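Side-chain contacts in quinonprotein alcohol dehydrogenase-like protein (Bacteroides thetaiotaomicron VPI-5482, PDB 4R5O), which is of unknown function but binds calcium and joins an immunoglobulin-like beta-sandwich to a seven-bladed beta-propeller: residues Ile146-Gly151 and Val170-Leu175; Gly347-Tyr352 and Gly384-Thr389; Leu270-Lys275 and Val301-Asp306; Phe104-Asp109 and Ala122-Tyr127. One frame throughout, in Å; residues are numbered along the deposited sequence. Where two conformers were deposited one is given.

Contact 1: residues Ile146-Gly151 and Val170-Leu175; sequences IIHSNG and VDAKTL
Gly151 O takes the backbone N-H of Ala172 at 3.1 Å (N to O), in a fairly straight bond (162° at the hydrogen). The N-H comes from above the carbonyl plane. Asp171 works beside this bond. Its CB points away from segment 146-151. Its CG stands anti to the backbone N (chi1 -177°), which brings the carboxylate back beside the turn at Gly151. OD1 faces Gly151 O, and both are acceptors. One water donates to each of them, at 2.7 Å from Gly151 O and 2.7 Å from Asp171 OD1, and so joins the pair. OD2 accepts the backbone N of Thr174 at 3.1 Å, an Asx motif. The two segments lie on the first and third strands of a four-stranded antiparallel sheet, one blade of the propeller. Strand 152-158 runs between them, and Gly151 sits in the turn leading into it. Replacing Asp171 by alanine would probably leave the bridging water without one acceptor and the Thr174 N-H without its side-chain partner. The His148 ring comes obliquely to the methyl of Ala172, with NE2 3.4 Å from Ala172 CB. Phe153 of strand 152-158 meets the same His148 ring edge-to-face.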
loop_
_atom_site.group_PDB
_atom_site.type_symbol
_atom_site.label_atom_id
_atom_site.label_comp_id
_atom_site.label_asym_id
_atom_site.label_seq_id
_atom_site.Cartn_x
_atom_site.Cartn_y
_atom_site.Cartn_z
ATOM N N ILE A 146 2.891 -1.585 -5.431
ATOM C CA ILE A 146 1.456 -1.241 -5.375
ATOM C C ILE A 146 1.129 -0.024 -6.230
ATOM O O ILE A 146 1.828 0.997 -6.171
ATOM C CB ILE A 146 1.006 -0.965 -3.901
ATOM C CG1 ILE A 146 1.372 -2.144 -2.973
ATOM C CG2 ILE A 146 -0.479 -0.579 -3.815
ATOM C CD1 ILE A 146 1.098 -2.003 -1.552
ATOM N N ILE A 147 0.011 -0.114 -6.954
ATOM C CA ILE A 147 -0.536 0.978 -7.754
ATOM C C ILE A 147 -1.970 1.211 -7.296
ATOM O O ILE A 147 -2.785 0.289 -7.251
ATOM C CB ILE A 147 -0.428 0.750 -9.278
ATOM C CG1 ILE A 147 1.062 0.849 -9.693
ATOM C CG2 ILE A 147 -1.304 1.801 -10.054
ATOM C CD1 ILE A 147 1.338 0.436 -10.926
ATOM N N HIS A 148 -2.230 2.442 -6.878
ATOM C CA HIS A 148 -3.523 2.899 -6.463
ATOM C C HIS A 148 -4.239 3.420 -7.720
ATOM O O HIS A 148 -3.868 4.461 -8.281
ATOM C CB HIS A 148 -3.382 3.944 -5.339
ATOM C CG HIS A 148 -4.684 4.464 -4.804
ATOM N ND1 HIS A 148 -4.724 5.598 -4.019
ATOM C CD2 HIS A 148 -5.951 4.012 -4.982
ATOM C CE1 HIS A 148 -6.004 5.794 -3.740
ATOM N NE2 HIS A 148 -6.774 4.859 -4.286
ATOM N N SER A 149 -5.220 2.632 -8.205
ATOM C CA SER A 149 -5.998 2.963 -9.399
ATOM C C SER A 149 -7.407 2.369 -9.288
ATOM O O SER A 149 -7.568 1.338 -8.637
ATOM C CB SER A 149 -5.279 2.447 -10.639
ATOM O OG SER A 149 -5.812 2.997 -11.831
ATOM N N ASN A 150 -8.421 3.015 -9.899
ATOM C CA ASN A 150 -9.826 2.562 -9.956
ATOM C C ASN A 150 -10.414 2.323 -8.522
ATOM O O ASN A 150 -11.281 1.454 -8.339
ATOM C CB ASN A 150 -9.929 1.249 -10.801
ATOM C CG ASN A 150 -9.135 1.176 -12.098
ATOM O OD1 ASN A 150 -8.528 0.136 -12.410
ATOM N ND2 ASN A 150 -9.093 2.263 -12.873
ATOM N N GLY A 151 -9.928 3.082 -7.531
ATOM C CA GLY A 151 -10.330 2.928 -6.136
ATOM C C GLY A 151 -9.839 1.641 -5.490
ATOM O O GLY A 151 -10.402 1.218 -4.471
ATOM N N VAL A 170 -6.944 -5.125 -3.293
ATOM C CA VAL A 170 -7.342 -4.634 -1.970
ATOM C C VAL A 170 -8.134 -3.359 -2.190
ATOM O O VAL A 170 -7.682 -2.510 -2.951
ATOM C CB VAL A 170 -6.090 -4.426 -1.050
ATOM C CG1 VAL A 170 -6.466 -3.804 0.296
ATOM C CG2 VAL A 170 -5.313 -5.732 -0.850
ATOM N N ASP A 171 -9.329 -3.235 -1.579
ATOM C CA ASP A 171 -10.109 -2.008 -1.689
ATOM C C ASP A 171 -9.320 -0.841 -1.023
ATOM O O ASP A 171 -8.817 -0.998 0.096
ATOM C CB ASP A 171 -11.502 -2.177 -1.074
ATOM C CG ASP A 171 -12.360 -0.942 -1.232
ATOM O OD1 ASP A 171 -12.563 -0.500 -2.387
ATOM O OD2 ASP A 171 -12.817 -0.412 -0.210
ATOM N N ALA A 172 -9.163 0.294 -1.738
ATOM C CA ALA A 172 -8.339 1.405 -1.242
ATOM C C ALA A 172 -8.979 2.144 -0.071
ATOM O O ALA A 172 -8.243 2.535 0.819
ATOM C CB ALA A 172 -8.054 2.390 -2.351
ATOM N N LYS A 173 -10.309 2.314 -0.041
ATOM C CA LYS A 173 -10.994 3.042 1.026
ATOM C C LYS A 173 -11.074 2.219 2.332
ATOM O O LYS A 173 -10.839 2.765 3.420
ATOM C CB LYS A 173 -12.428 3.446 0.588
ATOM C CG LYS A 173 -13.088 4.431 1.563
ATOM C CD LYS A 173 -14.485 4.909 1.150
ATOM C CE LYS A 173 -14.990 6.069 1.996
ATOM N NZ LYS A 173 -14.111 7.291 1.905
ATOM N N THR A 174 -11.425 0.929 2.225
ATOM C CA THR A 174 -11.660 0.080 3.388
ATOM C C THR A 174 -10.488 -0.801 3.769
ATOM O O THR A 174 -10.421 -1.203 4.934
ATOM C CB THR A 174 -12.845 -0.832 3.124
ATOM O OG1 THR A 174 -12.579 -1.584 1.936
ATOM C CG2 THR A 174 -14.153 -0.064 2.993
ATOM N N LEU A 175 -9.606 -1.153 2.814
ATOM C CA LEU A 175 -8.432 -2.037 3.002
ATOM C C LEU A 175 -8.905 -3.510 3.020
ATOM O O LEU A 175 -8.164 -4.413 3.399
ATOM C CB LEU A 175 -7.634 -1.672 4.280
ATOM C CG LEU A 175 -6.141 -1.848 4.240
ATOM C CD1 LEU A 175 -5.494 -0.987 3.101
ATOM C CD2 LEU A 175 -5.549 -1.479 5.542
HETATM O O HOH W 1 -12.387 2.123 -2.805
#

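Contact 2: residues Gly347-Tyr352 and Gly384-Thr389; sequences GAIYKY and GELYVT
The rings of the two segments themselves, Tyr350, Tyr352 and Tyr387, stand apart from the meeting of Ile349 with Leu386 and Val388. The Tyr387 ring has Glu385 O over the centre of one face, 4.3 Å above the plane. Tyr387 also meets the ring of Phe104, the two planes at about 45°, and the Tyr350 ring stacks on Phe316. The contact itself is aliphatic. Ile349 sends two branches across. CG1 lies beside the backbone N (chi1 -68°) and carries CD1 to the fork of Val388, where it touches both methyls. CD1 is 3.4 Å from Val388 CG2 and 3.7 Å from Val388 CG1. The other branch, CG2, meets Leu386 CD2 at 3.9 Å. Both pairs approach tip to tip. Strand 349-353 and strand 386-392 belong to different antiparallel sheets that follow one another in the chain. They are neighbouring blades of the beta-propeller, and this is their face-to-face packing. The CA atoms of Ile349 and Val388 are 9.1 Å apart, so the side chains fill the gap between two stacked sheets rather than between paired strands. Leu386 reaches across because its CG is anti to the backbone N (chi1 -177°), with CD2 as the branch that touches. All three residues are buried. Ile373 of strand 371-379 touches both Ile349 and Val388, and Tyr341 of strand 339-343 touches Leu386. The side chain of Val388 is about 10 Å from that of Thr412, a calcium ligand whose ion is not bound to this chain in the model.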
loop_
_atom_site.group_PDB
_atom_site.type_symbol
_atom_site.label_atom_id
_atom_site.label_comp_id
_atom_site.label_asym_id
_atom_site.label_seq_id
_atom_site.Cartn_x
_atom_site.Cartn_y
_atom_site.Cartn_z
ATOM N N GLY A 347 20.788 12.894 -0.065
ATOM C CA GLY A 347 19.597 12.852 0.777
ATOM C C GLY A 347 18.919 14.196 0.933
ATOM O O GLY A 347 18.159 14.399 1.880
ATOM N N ALA A 348 19.209 15.132 0.009
ATOM C CA ALA A 348 18.598 16.464 -0.058
ATOM C C ALA A 348 17.394 16.422 -1.002
ATOM O O ALA A 348 17.342 15.580 -1.901
ATOM C CB ALA A 348 19.613 17.517 -0.511
ATOM N N ILE A 349 16.421 17.303 -0.783
ATOM C CA ILE A 349 15.236 17.374 -1.613
ATOM C C ILE A 349 15.289 18.699 -2.300
ATOM O O ILE A 349 15.597 19.720 -1.684
ATOM C CB ILE A 349 13.936 17.139 -0.781
ATOM C CG1 ILE A 349 13.903 15.665 -0.302
ATOM C CG2 ILE A 349 12.645 17.464 -1.569
ATOM C CD1 ILE A 349 13.154 15.445 0.887
ATOM N N TYR A 350 15.072 18.651 -3.606
ATOM C CA TYR A 350 14.983 19.791 -4.486
ATOM C C TYR A 350 13.541 19.971 -4.911
ATOM O O TYR A 350 12.849 18.988 -5.171
ATOM C CB TYR A 350 15.910 19.606 -5.687
ATOM C CG TYR A 350 17.376 19.750 -5.346
ATOM C CD1 TYR A 350 18.100 18.680 -4.823
ATOM C CD2 TYR A 350 18.046 20.950 -5.559
ATOM C CE1 TYR A 350 19.445 18.813 -4.488
ATOM C CE2 TYR A 350 19.398 21.089 -5.241
ATOM C CZ TYR A 350 20.094 20.015 -4.707
ATOM O OH TYR A 350 21.435 20.122 -4.406
ATOM N N LYS A 351 13.071 21.221 -4.901
ATOM C CA LYS A 351 11.731 21.600 -5.360
ATOM C C LYS A 351 11.892 22.260 -6.711
ATOM O O LYS A 351 12.275 23.433 -6.776
ATOM C CB LYS A 351 11.001 22.502 -4.346
ATOM C CG LYS A 351 9.627 22.932 -4.818
ATOM C CD LYS A 351 8.800 23.691 -3.782
ATOM C CE LYS A 351 9.179 25.123 -3.549
ATOM N NZ LYS A 351 8.273 25.739 -2.547
ATOM N N TYR A 352 11.708 21.476 -7.794
ATOM C CA TYR A 352 11.834 21.979 -9.153
ATOM C C TYR A 352 10.548 22.636 -9.573
ATOM O O TYR A 352 9.484 22.033 -9.534
ATOM C CB TYR A 352 12.229 20.876 -10.152
ATOM C CG TYR A 352 12.261 21.332 -11.601
ATOM C CD1 TYR A 352 13.144 22.327 -12.027
ATOM C CD2 TYR A 352 11.458 20.724 -12.562
ATOM C CE1 TYR A 352 13.186 22.747 -13.359
ATOM C CE2 TYR A 352 11.500 21.126 -13.900
ATOM C CZ TYR A 352 12.369 22.137 -14.293
ATOM O OH TYR A 352 12.439 22.538 -15.604
ATOM N N GLY A 384 -0.560 19.791 0.424
ATOM C CA GLY A 384 0.757 20.097 -0.134
ATOM C C GLY A 384 1.899 19.507 0.681
ATOM O O GLY A 384 3.066 19.785 0.407
ATOM N N GLU A 385 1.569 18.698 1.699
ATOM C CA GLU A 385 2.510 18.032 2.597
ATOM C C GLU A 385 3.338 16.977 1.854
ATOM O O GLU A 385 2.781 16.164 1.118
ATOM C CB GLU A 385 1.767 17.371 3.776
ATOM C CG GLU A 385 1.127 18.307 4.794
ATOM C CD GLU A 385 0.186 17.606 5.756
ATOM O OE1 GLU A 385 -0.742 16.897 5.301
ATOM O OE2 GLU A 385 0.361 17.792 6.978
ATOM N N LEU A 386 4.666 16.995 2.065
ATOM C CA LEU A 386 5.635 16.061 1.477
ATOM C C LEU A 386 6.024 15.011 2.513
ATOM O O LEU A 386 6.397 15.362 3.630
ATOM C CB LEU A 386 6.876 16.835 0.977
ATOM C CG LEU A 386 7.993 16.062 0.249
ATOM C CD1 LEU A 386 7.593 15.703 -1.184
ATOM C CD2 LEU A 386 9.225 16.895 0.175
ATOM N N TYR A 387 5.918 13.739 2.146
ATOM C CA TYR A 387 6.272 12.618 2.994
ATOM C C TYR A 387 7.574 12.033 2.515
ATOM O O TYR A 387 7.638 11.452 1.436
ATOM C CB TYR A 387 5.175 11.548 3.014
ATOM C CG TYR A 387 3.768 12.054 3.201
ATOM C CD1 TYR A 387 3.369 12.624 4.395
ATOM C CD2 TYR A 387 2.798 11.834 2.240
ATOM C CE1 TYR A 387 2.066 13.074 4.587
ATOM C CE2 TYR A 387 1.488 12.264 2.424
ATOM C CZ TYR A 387 1.120 12.869 3.610
ATOM O OH TYR A 387 -0.171 13.272 3.846
ATOM N N VAL A 388 8.601 12.166 3.331
ATOM C CA VAL A 388 9.952 11.706 3.081
ATOM C C VAL A 388 10.297 10.551 4.017
ATOM O O VAL A 388 10.085 10.660 5.224
ATOM C CB VAL A 388 10.925 12.881 3.271
ATOM C CG1 VAL A 388 12.327 12.483 2.882
ATOM C CG2 VAL A 388 10.488 14.099 2.465
ATOM N N THR A 389 10.846 9.449 3.460
ATOM C CA THR A 389 11.298 8.267 4.205
ATOM C C THR A 389 12.817 8.337 4.362
ATOM O O THR A 389 13.546 8.328 3.377
ATOM C CB THR A 389 10.851 6.983 3.520
ATOM O OG1 THR A 389 9.431 7.000 3.362
ATOM C CG2 THR A 389 11.288 5.740 4.248
#

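Contact 3: residues Leu270-Lys275 and Val301-Asp306; sequences LDIIQK and VKIKND
Ile272 packs against Val301 and Ile303, and its CD1 methyl is the centre of the close part of this contact. CD1 is 3.8 Å from Val301 CG1 and equally 3.8 Å from Ile303 CD1. Ile272 and Val301 reach toward each other tip to tip, and Ile272 CG1 also comes to 3.9 Å from Val301 CG1. Ile272 and Ile303 instead cross obliquely. CG1 of Ile272 lies beside the backbone N (chi1 -49°), anti to the carbonyl carbon, which carries CD1 across to both partners. Leu270 makes the looser part. It offers one methyl, CD1, which lies 4.1 Å from Ile303 CG2. Between Leu270 and Ile272 the chain turns a corner at Asp271, the centre of an inverse gamma turn. Leu270 and Ile272 both point toward segment 301-306, while Asp271 between them is exposed. Asn305 and Asp306 are exposed too, where the other segment has left its strand. The two segments come from consecutive blades of the propeller. Strand 272-274 pairs with strand 246-252, and strand 297-303 belongs to the next sheet. Leu309 of that sheet touches both Ile272 and Val301. Polar bonds from Ile273 to Glu292 and Ser293 join the same two blades next to the contact, and the Glu292 side chain also touches Ile272 and Val301. The four residues that meet here are all buried and all aliphatic. Between these four side chains the attraction is apolar and probably owes much to the exclusion of water, while the directed bonds between the blades lie beside them.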
loop_
_atom_site.group_PDB
_atom_site.type_symbol
_atom_site.label_atom_id
_atom_site.label_comp_id
_atom_site.label_asym_id
_atom_site.label_seq_id
_atom_site.Cartn_x
_atom_site.Cartn_y
_atom_site.Cartn_z
ATOM N N LEU A 270 13.040 6.384 -26.714
ATOM C CA LEU A 270 13.106 7.839 -26.587
ATOM C C LEU A 270 14.535 8.193 -26.271
ATOM O O LEU A 270 15.222 7.374 -25.669
ATOM C CB LEU A 270 12.123 8.402 -25.522
ATOM C CG LEU A 270 10.625 8.381 -25.841
ATOM C CD1 LEU A 270 9.830 8.872 -24.650
ATOM C CD2 LEU A 270 10.296 9.235 -27.062
ATOM N N ASP A 271 15.010 9.379 -26.683
ATOM C CA ASP A 271 16.388 9.792 -26.415
ATOM C C ASP A 271 16.485 10.256 -24.950
ATOM O O ASP A 271 16.573 11.451 -24.673
ATOM C CB ASP A 271 16.845 10.884 -27.413
ATOM C CG ASP A 271 18.319 11.282 -27.359
ATOM O OD1 ASP A 271 19.148 10.490 -26.814
ATOM O OD2 ASP A 271 18.658 12.357 -27.903
ATOM N N ILE A 272 16.408 9.286 -24.007
ATOM C CA ILE A 272 16.492 9.469 -22.556
ATOM C C ILE A 272 17.330 8.319 -22.019
ATOM O O ILE A 272 16.805 7.219 -21.826
ATOM C CB ILE A 272 15.112 9.587 -21.828
ATOM C CG1 ILE A 272 14.162 10.606 -22.493
ATOM C CG2 ILE A 272 15.307 9.898 -20.297
ATOM C CD1 ILE A 272 12.717 10.481 -22.123
ATOM N N ILE A 273 18.646 8.566 -21.821
ATOM C CA ILE A 273 19.589 7.583 -21.284
ATOM C C ILE A 273 19.360 7.450 -19.793
ATOM O O ILE A 273 19.425 8.433 -19.064
ATOM C CB ILE A 273 21.094 7.923 -21.583
ATOM C CG1 ILE A 273 21.396 8.454 -23.034
ATOM C CG2 ILE A 273 22.073 6.844 -21.065
ATOM C CD1 ILE A 273 21.078 7.594 -24.120
ATOM N N GLN A 274 19.125 6.230 -19.335
ATOM C CA GLN A 274 18.941 5.938 -17.923
ATOM C C GLN A 274 19.935 4.857 -17.503
ATOM O O GLN A 274 20.165 3.887 -18.237
ATOM C CB GLN A 274 17.497 5.529 -17.633
ATOM C CG GLN A 274 16.503 6.674 -17.878
ATOM C CD GLN A 274 15.073 6.306 -17.613
ATOM O OE1 GLN A 274 14.649 5.150 -17.795
ATOM N NE2 GLN A 274 14.276 7.316 -17.288
ATOM N N LYS A 275 20.590 5.080 -16.360
ATOM C CA LYS A 275 21.585 4.162 -15.804
ATOM C C LYS A 275 21.190 3.776 -14.375
ATOM O O LYS A 275 22.026 3.308 -13.604
ATOM C CB LYS A 275 22.990 4.793 -15.838
ATOM C CG LYS A 275 23.515 5.141 -17.229
ATOM C CD LYS A 275 24.915 5.720 -17.151
ATOM C CE LYS A 275 25.471 6.050 -18.512
ATOM N NZ LYS A 275 26.838 6.626 -18.416
ATOM N N VAL A 301 13.773 15.667 -17.740
ATOM C CA VAL A 301 13.259 15.566 -19.098
ATOM C C VAL A 301 11.733 15.724 -19.106
ATOM O O VAL A 301 11.031 14.980 -18.459
ATOM C CB VAL A 301 13.683 14.235 -19.771
ATOM C CG1 VAL A 301 13.105 14.117 -21.178
ATOM C CG2 VAL A 301 15.202 14.109 -19.816
ATOM N N LYS A 302 11.246 16.681 -19.882
ATOM C CA LYS A 302 9.837 16.934 -20.163
ATOM C C LYS A 302 9.462 16.128 -21.382
ATOM O O LYS A 302 10.145 16.241 -22.395
ATOM C CB LYS A 302 9.617 18.437 -20.361
ATOM C CG LYS A 302 8.244 18.918 -20.774
ATOM C CD LYS A 302 8.389 20.408 -21.000
ATOM C CE LYS A 302 7.151 21.200 -21.276
ATOM N NZ LYS A 302 7.449 22.644 -21.424
ATOM N N ILE A 303 8.428 15.277 -21.274
ATOM C CA ILE A 303 7.982 14.460 -22.403
ATOM C C ILE A 303 6.661 15.060 -22.824
ATOM O O ILE A 303 5.681 14.973 -22.074
ATOM C CB ILE A 303 7.911 12.929 -22.100
ATOM C CG1 ILE A 303 9.191 12.422 -21.345
ATOM C CG2 ILE A 303 7.632 12.133 -23.394
ATOM C CD1 ILE A 303 9.158 10.927 -20.730
ATOM N N LYS A 304 6.638 15.739 -23.982
ATOM C CA LYS A 304 5.401 16.381 -24.390
ATOM C C LYS A 304 4.476 15.317 -25.043
ATOM O O LYS A 304 4.907 14.179 -25.272
ATOM C CB LYS A 304 5.689 17.566 -25.318
ATOM C CG LYS A 304 6.612 18.647 -24.731
ATOM C CD LYS A 304 6.850 19.736 -25.773
ATOM C CE LYS A 304 7.784 20.836 -25.351
ATOM N NZ LYS A 304 7.904 21.870 -26.411
ATOM N N ASN A 305 3.197 15.686 -25.283
ATOM C CA ASN A 305 2.151 14.857 -25.899
ATOM C C ASN A 305 2.606 14.225 -27.229
ATOM O O ASN A 305 2.190 13.107 -27.551
ATOM C CB ASN A 305 0.875 15.698 -26.159
ATOM C CG ASN A 305 0.195 16.315 -24.932
ATOM O OD1 ASN A 305 0.661 16.222 -23.770
ATOM N ND2 ASN A 305 -0.944 16.975 -25.180
ATOM N N ASP A 306 3.436 14.927 -27.997
ATOM C CA ASP A 306 3.884 14.415 -29.292
ATOM C C ASP A 306 5.212 13.633 -29.134
ATOM O O ASP A 306 5.829 13.237 -30.128
ATOM C CB ASP A 306 4.027 15.567 -30.312
ATOM C CG ASP A 306 5.032 16.663 -29.975
ATOM O OD1 ASP A 306 5.613 16.632 -28.847
ATOM O OD2 ASP A 306 5.260 17.541 -30.843
#

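Contact 4: residues Phe104-Asp109 and Ala122-Tyr127; sequences FFYVAD and AYQDCY
Tyr106 and Ala122 face each other from two strands that run in the same direction, with the antiparallel strand 111-116 between them. Segment 104-109 is extended up to Ala108. Segment 122-127 leaves its strand after Tyr123. At Asp125 its backbone takes positive phi (56°), and the chain enters the short helix 126-129. Asp125 is the N-cap: its side chain caps a backbone N farther along the helix. Tyr106 alone spans the distance to Ala122. Its CG sits between the backbone N and the carbonyl carbon (chi1 63°), and the ring then reaches over to the second segment. The phenol oxygen does the touching. OH is 3.6 Å from Ala122 CB, which points back toward it, a van der Waals contact. Gln124 CG lies more loosely, 4.4 Å from Tyr106 OH. Tyr106 is buried, whereas Ala122 and Gln124 are exposed, so the contact lies at the edge of the blade. The side chain of Ala122 is about 7 Å from a bound calcium ion. Asn113 of strand 111-116 links both segments: ND2 donates to the carbonyls of Tyr106 and Ala108, and OD1 accepts from Asp125 N. Val413 and Cys415 of strand 409-416, in the last blade, touch Tyr106. On the other edge of strand 103-108, the C-terminal strand 422-424 completes the sheet and closes the propeller ring.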
loop_
_atom_site.group_PDB
_atom_site.type_symbol
_atom_site.label_atom_id
_atom_site.label_comp_id
_atom_site.label_asym_id
_atom_site.label_seq_id
_atom_site.Cartn_x
_atom_site.Cartn_y
_atom_site.Cartn_z
ATOM N N PHE A 104 -2.632 8.671 6.230
ATOM C CA PHE A 104 -2.136 7.877 5.080
ATOM C C PHE A 104 -1.751 6.458 5.479
ATOM O O PHE A 104 -1.360 6.230 6.631
ATOM C CB PHE A 104 -0.906 8.550 4.423
ATOM C CG PHE A 104 0.247 8.784 5.375
ATOM C CD1 PHE A 104 1.172 7.779 5.638
ATOM C CD2 PHE A 104 0.420 10.018 5.994
ATOM C CE1 PHE A 104 2.229 7.995 6.526
ATOM C CE2 PHE A 104 1.472 10.232 6.883
ATOM C CZ PHE A 104 2.381 9.226 7.129
ATOM N N PHE A 105 -1.808 5.519 4.509
ATOM C CA PHE A 105 -1.323 4.146 4.712
ATOM C C PHE A 105 0.165 4.132 4.452
ATOM O O PHE A 105 0.670 5.011 3.762
ATOM C CB PHE A 105 -2.050 3.100 3.835
ATOM C CG PHE A 105 -3.567 3.006 3.930
ATOM C CD1 PHE A 105 -4.177 2.325 4.984
ATOM C CD2 PHE A 105 -4.376 3.540 2.932
ATOM C CE1 PHE A 105 -5.566 2.218 5.052
ATOM C CE2 PHE A 105 -5.766 3.422 2.990
ATOM C CZ PHE A 105 -6.349 2.765 4.045
ATOM N N TYR A 106 0.888 3.220 5.049
ATOM C CA TYR A 106 2.309 3.093 4.768
ATOM C C TYR A 106 2.613 1.615 4.819
ATOM O O TYR A 106 2.157 0.909 5.724
ATOM C CB TYR A 106 3.226 3.949 5.687
ATOM C CG TYR A 106 3.219 3.623 7.169
ATOM C CD1 TYR A 106 2.304 4.221 8.028
ATOM C CD2 TYR A 106 4.196 2.800 7.728
ATOM C CE1 TYR A 106 2.307 3.945 9.396
ATOM C CE2 TYR A 106 4.208 2.513 9.090
ATOM C CZ TYR A 106 3.265 3.095 9.921
ATOM O OH TYR A 106 3.252 2.820 11.259
ATOM N N VAL A 107 3.277 1.133 3.774
ATOM C CA VAL A 107 3.644 -0.265 3.613
ATOM C C VAL A 107 5.004 -0.445 4.290
ATOM O O VAL A 107 5.994 0.123 3.851
ATOM C CB VAL A 107 3.628 -0.673 2.110
ATOM C CG1 VAL A 107 4.012 -2.146 1.924
ATOM C CG2 VAL A 107 2.267 -0.383 1.492
ATOM N N ALA A 108 5.017 -1.155 5.409
ATOM C CA ALA A 108 6.183 -1.464 6.240
ATOM C C ALA A 108 5.939 -2.775 6.955
ATOM O O ALA A 108 4.798 -3.068 7.301
ATOM C CB ALA A 108 6.460 -0.334 7.233
ATOM N N ASP A 109 6.989 -3.589 7.101
ATOM C CA ASP A 109 7.030 -4.940 7.674
ATOM C C ASP A 109 5.983 -5.822 6.972
ATOM O O ASP A 109 5.265 -6.585 7.612
ATOM C CB ASP A 109 6.849 -4.965 9.220
ATOM C CG ASP A 109 7.440 -6.195 9.942
ATOM O OD1 ASP A 109 8.359 -6.855 9.376
ATOM O OD2 ASP A 109 7.055 -6.441 11.094
ATOM N N ALA A 122 -0.160 5.949 14.965
ATOM C CA ALA A 122 0.116 4.883 14.024
ATOM C C ALA A 122 -0.602 3.616 14.414
ATOM O O ALA A 122 -0.610 3.260 15.586
ATOM C CB ALA A 122 1.604 4.629 13.958
ATOM N N TYR A 123 -1.208 2.937 13.446
ATOM C CA TYR A 123 -1.891 1.658 13.640
ATOM C C TYR A 123 -1.165 0.634 12.793
ATOM O O TYR A 123 -1.133 0.764 11.571
ATOM C CB TYR A 123 -3.390 1.753 13.306
ATOM C CG TYR A 123 -4.123 2.840 14.057
ATOM C CD1 TYR A 123 -4.629 2.613 15.332
ATOM C CD2 TYR A 123 -4.325 4.092 13.486
ATOM C CE1 TYR A 123 -5.295 3.613 16.031
ATOM C CE2 TYR A 123 -4.978 5.105 14.183
ATOM C CZ TYR A 123 -5.467 4.860 15.453
ATOM O OH TYR A 123 -6.113 5.853 16.147
ATOM N N GLN A 124 -0.484 -0.307 13.437
ATOM C CA GLN A 124 0.306 -1.294 12.723
ATOM C C GLN A 124 -0.534 -2.476 12.290
ATOM O O GLN A 124 -1.345 -2.974 13.065
ATOM C CB GLN A 124 1.480 -1.786 13.582
ATOM C CG GLN A 124 2.557 -0.725 13.821
ATOM C CD GLN A 124 3.745 -1.274 14.570
ATOM O OE1 GLN A 124 3.738 -2.394 15.103
ATOM N NE2 GLN A 124 4.809 -0.493 14.626
ATOM N N ASP A 125 -0.323 -2.921 11.039
ATOM C CA ASP A 125 -0.912 -4.098 10.405
ATOM C C ASP A 125 -2.452 -4.029 10.446
ATOM O O ASP A 125 -3.123 -4.910 10.960
ATOM C CB ASP A 125 -0.390 -5.381 11.093
ATOM C CG ASP A 125 -0.672 -6.683 10.378
ATOM O OD1 ASP A 125 -1.070 -6.636 9.191
ATOM O OD2 ASP A 125 -0.438 -7.756 10.985
ATOM N N CYS A 126 -2.989 -2.997 9.828
ATOM C CA CYS A 126 -4.413 -2.780 9.669
ATOM C C CYS A 126 -4.984 -3.793 8.675
ATOM O O CYS A 126 -6.195 -4.018 8.623
ATOM C CB CYS A 126 -4.663 -1.346 9.210
ATOM S SG CYS A 126 -4.235 -0.087 10.444
ATOM N N TYR A 127 -4.115 -4.384 7.850
ATOM C CA TYR A 127 -4.563 -5.339 6.847
ATOM C C TYR A 127 -5.057 -6.612 7.543
ATOM O O TYR A 127 -6.134 -7.089 7.215
ATOM C CB TYR A 127 -3.457 -5.639 5.834
ATOM C CG TYR A 127 -3.910 -6.617 4.778
ATOM C CD1 TYR A 127 -4.680 -6.198 3.689
ATOM C CD2 TYR A 127 -3.621 -7.975 4.893
ATOM C CE1 TYR A 127 -5.138 -7.114 2.738
ATOM C CE2 TYR A 127 -4.079 -8.892 3.957
ATOM C CZ TYR A 127 -4.816 -8.459 2.874
ATOM O OH TYR A 127 -5.222 -9.404 1.980
#

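Overall arrangement
From the N terminus the chain first builds the sandwich domain, then enters the propeller. Contact 4 closes the first loop (104-127), contact 1 the next (146-175), then contact 3 (270-306) and finally contact 2 (347-389). All four are in series; none nest or cross. Contacts 1 and 4 each join strands within a single blade, while contacts 2 and 3 join successive blades. Contacts 1 and 4 also touch, through Ile146 on Val107 and Leu175 on Phe105. Contact 2 reaches contact 4 through Tyr387 and Phe104, so the last blade meets the first across the ring closure. Contact 3 is farthest from contact 4, about 35 Å between centres.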